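Long-range contacts in sugar ABC transporter substrate-binding protein, BlMnBP1 (Bifidobacterium animalis subsp. lactis ATCC 27673, PDB 6I5R), which binds mannobiose and probably delivers manno-oligosaccharides to the ABC transporter that confers growth on beta-mannan: residues Ala315-Asp320 with Val376-Asp381; Gly147-Ile152 with Ile300-Phe305. All coordinates share one frame; numbering follows the deposited sequence.

Interaction 1 of 2, residues Ala315-Asp320 with Val376-Asp381; sequences ATIAGD and VELITD. With BMA (beta-D-mannopyranose), chain B.
A315 and L378 face each other as a parallel bridge, and T316 and I379 form the next one. Three backbone bonds join the strands. A315 N gives its hydrogen to E377 O, I379 N to A315 O, and I317 N to I379 O. The last is the shortest, 2.7 Å between I317 N and I379 O. On one face of the sheet the A315 methyl sits between two branches, 3.9 Å from L378 CD2 and as far from V376 CG1. I317 extends CD1 to L378 CB at 3.9 Å, the two side chains meeting at a slant. On the other face T316 and I379 meet at an oblique angle, T316 OG1 4.0 Å from I379 CG1. In T316, chi1 of -63° sets OG1 beside the backbone N and CG2 anti to it. That methyl meets D381 OD1, and the two side chains cross at about a right angle. Two waters bridge T316 OG1 and D381 OD1, each giving a hydrogen to the carboxylate. A third water joins I317 O to D381 N. Past the strand, D320 turns to the sugar, with CG anti to its N (chi1 170°). Each carboxylate oxygen takes one hydroxyl: D320 OD1 accepts from mannose O4 (2.7 Å), and OD2 from O6 (2.7 Å). N145 also bonds D320 OD2, and N45 bonds the same sugar. Without the carboxylate, as with an alanine here, O4 and O6 would probably lose their acceptor and N145 its mate. The parallel pairing adds strand 377-379 to strand 314-325 in the mixed sheet of this bacterial extracellular solute-binding protein, whose pocket holds D320. A318 is bonded in turn to V148 of strand 139-155. Helix 217-224 touches D381 through M218 and N219.

Interaction 2 of 2, residues Gly147-Ile152 with Ile300-Phe305; sequences GVTAGI and IGYMPF
I152 and M303 form an antiparallel hydrogen-bonded pair. I152 N donates to M303 O at 2.8 Å, and M303 N donates to I152 O at 2.9 Å. The pair's side chains also touch, I152 CB on M303 CG at 3.8 Å. I152 CD1 reaches F305 CD2 at 4.0 Å. The Y302 ring runs back along the other strand, because its CG is anti to the backbone N (chi1 -173°). G151 has no side chain, which leaves its CA close against the ring, 3.6 Å from Y302 CZ. The Y302 hydroxyl ends 3.2 Å from T149 OG1, which sits at the ring edge, and the two share a hydrogen bond. In the next shell Y370 also bonds T149 OG1, F373 meets the Y302 ring at a small angle between planes, and T372 bonds Y302 O. Y206 bonds G151 O and meets the F305 ring. This antiparallel pairing joins strand 300-304 to strand 139-155 at a steep crossing, 109° between the strand directions. The contact is buried, so the paired backbone groups satisfy each other within the core, and the buried T149 hydroxyl has both Y302 and Y370 as partners.

From the N terminus, segment 147-152 comes first, on strand 139-155. Interaction 2 closes a loop of 147 residues, much of it helical, when the chain returns at 300-305. The chain then passes into strand 314-325, where interaction 1 opens. That second loop, of 55 residues, closes at 376-381. The two loops follow in series and neither nest nor cross. They are still joined in space: strands 139-155 and 314-325 are neighbours in one sheet, T149 packs on I317, and V376 meets P304. Together the contacts tie strands 300-304 and 377-379 to this central pair, which leads toward the mannose site.

Interaction 1 of 2, residues Ala315-Asp320 with Val376-Asp381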
loop_
_atom_site.group_PDB
_atom_site.type_symbol
_atom_site.label_atom_id
_atom_site.label_comp_id
_atom_site.label_asym_id
_atom_site.label_seq_id
_atom_site.Cartn_x
_atom_site.Cartn_y
_atom_site.Cartn_z
ATOM N N ALA A 315 12.228 6.649 1.772
ATOM C CA ALA A 315 11.154 5.743 1.391
ATOM C C ALA A 315 10.635 5.063 2.649
ATOM O O ALA A 315 11.412 4.492 3.423
ATOM C CB ALA A 315 11.636 4.709 0.361
ATOM N N THR A 316 9.321 5.141 2.857
ATOM C CA THR A 316 8.675 4.492 3.991
ATOM C C THR A 316 8.408 3.031 3.662
ATOM O O THR A 316 7.922 2.717 2.575
ATOM C CB THR A 316 7.345 5.171 4.325
ATOM O OG1 THR A 316 7.590 6.529 4.721
ATOM C CG2 THR A 316 6.607 4.406 5.417
ATOM N N ILE A 317 8.737 2.144 4.578
ATOM C CA ILE A 317 8.308 0.754 4.485
ATOM C C ILE A 317 7.050 0.596 5.306
ATOM O O ILE A 317 7.008 0.995 6.480
ATOM C CB ILE A 317 9.391 -0.208 4.968
ATOM C CG1 ILE A 317 10.576 -0.136 4.023
ATOM C CG2 ILE A 317 8.824 -1.583 5.015
ATOM C CD1 ILE A 317 11.802 -0.687 4.666
ATOM N N ALA A 318 6.023 0.030 4.687
ATOM C CA ALA A 318 4.734 -0.100 5.330
ATOM C C ALA A 318 4.102 -1.399 4.860
ATOM O O ALA A 318 4.572 -2.034 3.909
ATOM C CB ALA A 318 3.843 1.116 5.044
ATOM N N GLY A 319 3.084 -1.833 5.594
ATOM C CA GLY A 319 2.303 -2.951 5.147
ATOM C C GLY A 319 1.517 -2.574 3.908
ATOM O O GLY A 319 1.027 -1.454 3.776
ATOM N N ASP A 320 1.413 -3.521 2.987
ATOM C CA ASP A 320 0.513 -3.359 1.849
ATOM C C ASP A 320 -0.940 -3.574 2.264
ATOM O O ASP A 320 -1.761 -2.650 2.195
ATOM C CB ASP A 320 0.917 -4.323 0.734
ATOM C CG ASP A 320 -0.105 -4.381 -0.369
ATOM O OD1 ASP A 320 -0.343 -3.358 -1.050
ATOM O OD2 ASP A 320 -0.664 -5.449 -0.577
ATOM N N VAL A 376 19.223 5.477 -0.225
ATOM C CA VAL A 376 17.913 5.904 0.256
ATOM C C VAL A 376 17.763 5.562 1.733
ATOM O O VAL A 376 18.108 4.467 2.172
ATOM C CB VAL A 376 16.796 5.249 -0.583
ATOM C CG1 VAL A 376 15.466 5.491 0.067
ATOM C CG2 VAL A 376 16.829 5.805 -2.001
ATOM N N GLU A 377 17.211 6.488 2.510
ATOM C CA GLU A 377 16.948 6.221 3.917
ATOM C C GLU A 377 15.594 5.535 4.002
ATOM O O GLU A 377 14.563 6.133 3.667
ATOM C CB GLU A 377 16.972 7.491 4.752
ATOM C CG GLU A 377 17.104 7.177 6.232
ATOM C CD GLU A 377 18.496 6.655 6.617
ATOM O OE1 GLU A 377 19.474 7.043 5.919
ATOM O OE2 GLU A 377 18.595 5.857 7.590
ATOM N N LEU A 378 15.598 4.269 4.411
ATOM C CA LEU A 378 14.368 3.509 4.552
ATOM C C LEU A 378 13.851 3.675 5.976
ATOM O O LEU A 378 14.552 3.338 6.938
ATOM C CB LEU A 378 14.598 2.035 4.245
ATOM C CG LEU A 378 15.117 1.673 2.861
ATOM C CD1 LEU A 378 15.408 0.201 2.789
ATOM C CD2 LEU A 378 14.109 2.102 1.835
ATOM N N ILE A 379 12.622 4.174 6.106
ATOM C CA ILE A 379 12.038 4.526 7.393
ATOM C C ILE A 379 10.667 3.868 7.512
ATOM O O ILE A 379 10.084 3.427 6.534
ATOM C CB ILE A 379 11.904 6.054 7.590
ATOM C CG1 ILE A 379 11.208 6.726 6.392
ATOM C CG2 ILE A 379 13.274 6.689 7.850
ATOM C CD1 ILE A 379 10.993 8.251 6.605
ATOM N N THR A 380 10.135 3.861 8.730
ATOM C CA THR A 380 8.770 3.438 8.991
ATOM C C THR A 380 8.054 4.520 9.788
ATOM O O THR A 380 8.673 5.305 10.515
ATOM C CB THR A 380 8.702 2.132 9.780
ATOM O OG1 THR A 380 9.339 2.339 11.044
ATOM C CG2 THR A 380 9.383 1.026 9.004
ATOM N N ASP A 381 6.740 4.551 9.636
ATOM C CA ASP A 381 5.939 5.553 10.320
ATOM C C ASP A 381 5.990 5.320 11.829
ATOM O O ASP A 381 5.634 4.245 12.319
ATOM C CB ASP A 381 4.493 5.511 9.822
ATOM C CG ASP A 381 4.307 6.155 8.481
ATOM O OD1 ASP A 381 5.198 6.905 8.038
ATOM O OD2 ASP A 381 3.227 5.955 7.886
HETATM C C1 BMA B . -3.857 -4.261 -6.045
HETATM C C2 BMA B . -4.745 -3.285 -5.216
HETATM C C3 BMA B . -3.845 -2.427 -4.383
HETATM C C4 BMA B . -2.800 -3.258 -3.645
HETATM C C5 BMA B . -2.012 -4.136 -4.618
HETATM C C6 BMA B . -1.020 -5.027 -3.897
HETATM O O2 BMA B . -5.537 -3.993 -4.264
HETATM O O3 BMA B . -4.563 -1.638 -3.429
HETATM O O4 BMA B . -1.912 -2.369 -3.020
HETATM O O5 BMA B . -2.952 -4.984 -5.299
HETATM O O6 BMA B . -1.707 -5.961 -3.047
HETATM O O HOH W 1 5.361 7.627 5.449
HETATM O O HOH W 2 8.174 7.401 7.516
HETATM O O HOH W 3 5.361 2.444 8.241
#

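Interaction 2 of 2, residues Gly147-Ile152 with Ile300-Phe305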
loop_
_atom_site.group_PDB
_atom_site.type_symbol
_atom_site.label_atom_id
_atom_site.label_comp_id
_atom_site.label_asym_id
_atom_site.label_seq_id
_atom_site.Cartn_x
_atom_site.Cartn_y
_atom_site.Cartn_z
ATOM N N GLY A 147 6.042 -6.186 3.715
ATOM C CA GLY A 147 6.451 -4.798 3.793
ATOM C C GLY A 147 6.777 -4.305 2.398
ATOM O O GLY A 147 7.499 -4.961 1.646
ATOM N N VAL A 148 6.200 -3.168 2.033
ATOM C CA VAL A 148 6.395 -2.609 0.711
ATOM C C VAL A 148 6.885 -1.184 0.881
ATOM O O VAL A 148 6.705 -0.556 1.926
ATOM C CB VAL A 148 5.102 -2.635 -0.117
ATOM C CG1 VAL A 148 4.716 -4.061 -0.483
ATOM C CG2 VAL A 148 3.962 -1.933 0.658
ATOM N N THR A 149 7.535 -0.680 -0.151
ATOM C CA THR A 149 7.810 0.741 -0.205
ATOM C C THR A 149 7.005 1.341 -1.345
ATOM O O THR A 149 6.435 0.624 -2.175
ATOM C CB THR A 149 9.288 1.010 -0.420
ATOM O OG1 THR A 149 9.725 0.205 -1.513
ATOM C CG2 THR A 149 10.072 0.686 0.851
ATOM N N ALA A 150 6.905 2.666 -1.343
ATOM C CA ALA A 150 6.214 3.384 -2.401
ATOM C C ALA A 150 7.304 4.063 -3.227
ATOM O O ALA A 150 8.161 4.768 -2.686
ATOM C CB ALA A 150 5.185 4.366 -1.833
ATOM N N GLY A 151 7.302 3.792 -4.508
ATOM C CA GLY A 151 8.338 4.281 -5.400
ATOM C C GLY A 151 7.743 4.428 -6.756
ATOM O O GLY A 151 6.541 4.662 -6.910
ATOM N N ILE A 152 8.584 4.330 -7.778
ATOM C CA ILE A 152 8.093 4.406 -9.145
ATOM C C ILE A 152 8.619 3.214 -9.922
ATOM O O ILE A 152 9.825 2.960 -9.942
ATOM C CB ILE A 152 8.477 5.731 -9.832
ATOM C CG1 ILE A 152 7.815 6.898 -9.063
ATOM C CG2 ILE A 152 8.043 5.696 -11.292
ATOM C CD1 ILE A 152 7.993 8.259 -9.702
ATOM N N ILE A 300 12.416 -3.833 -16.431
ATOM C CA ILE A 300 11.663 -3.243 -15.325
ATOM C C ILE A 300 12.622 -2.850 -14.217
ATOM O O ILE A 300 13.358 -3.686 -13.693
ATOM C CB ILE A 300 10.601 -4.220 -14.790
ATOM C CG1 ILE A 300 9.649 -4.670 -15.883
ATOM C CG2 ILE A 300 9.829 -3.558 -13.646
ATOM C CD1 ILE A 300 9.012 -3.584 -16.628
ATOM N N GLY A 301 12.568 -1.579 -13.811
ATOM C CA GLY A 301 13.326 -1.091 -12.687
ATOM C C GLY A 301 12.399 -0.456 -11.663
ATOM O O GLY A 301 11.201 -0.298 -11.875
ATOM N N TYR A 302 12.980 -0.095 -10.539
ATOM C CA TYR A 302 12.212 0.497 -9.455
ATOM C C TYR A 302 13.060 1.607 -8.860
ATOM O O TYR A 302 14.225 1.387 -8.528
ATOM C CB TYR A 302 11.846 -0.564 -8.414
ATOM C CG TYR A 302 10.915 -0.059 -7.376
ATOM C CD1 TYR A 302 9.608 0.301 -7.683
ATOM C CD2 TYR A 302 11.326 0.015 -6.076
ATOM C CE1 TYR A 302 8.750 0.769 -6.673
ATOM C CE2 TYR A 302 10.497 0.479 -5.091
ATOM C CZ TYR A 302 9.222 0.828 -5.383
ATOM O OH TYR A 302 8.469 1.269 -4.303
ATOM N N MET A 303 12.500 2.801 -8.781
ATOM C CA MET A 303 13.244 3.941 -8.288
ATOM C C MET A 303 12.501 4.623 -7.161
ATOM O O MET A 303 11.274 4.509 -7.043
ATOM C CB MET A 303 13.489 4.966 -9.398
ATOM C CG MET A 303 12.224 5.453 -10.059
ATOM S SD MET A 303 12.657 6.756 -11.215
ATOM C CE MET A 303 12.203 8.140 -10.246
ATOM N N PRO A 304 13.214 5.366 -6.333
ATOM C CA PRO A 304 12.538 6.196 -5.335
ATOM C C PRO A 304 11.679 7.248 -6.014
ATOM O O PRO A 304 11.953 7.670 -7.138
ATOM C CB PRO A 304 13.697 6.818 -4.545
ATOM C CG PRO A 304 14.907 5.954 -4.883
ATOM C CD PRO A 304 14.686 5.512 -6.273
ATOM N N PHE A 305 10.623 7.660 -5.327
ATOM C CA PHE A 305 9.858 8.806 -5.787
ATOM C C PHE A 305 10.788 10.014 -5.858
ATOM O O PHE A 305 11.635 10.196 -4.980
ATOM C CB PHE A 305 8.671 9.112 -4.850
ATOM C CG PHE A 305 7.677 10.118 -5.436
ATOM C CD1 PHE A 305 7.825 11.479 -5.198
ATOM C CD2 PHE A 305 6.635 9.708 -6.247
ATOM C CE1 PHE A 305 6.962 12.397 -5.751
ATOM C CE2 PHE A 305 5.767 10.630 -6.802
ATOM C CZ PHE A 305 5.930 11.984 -6.547
#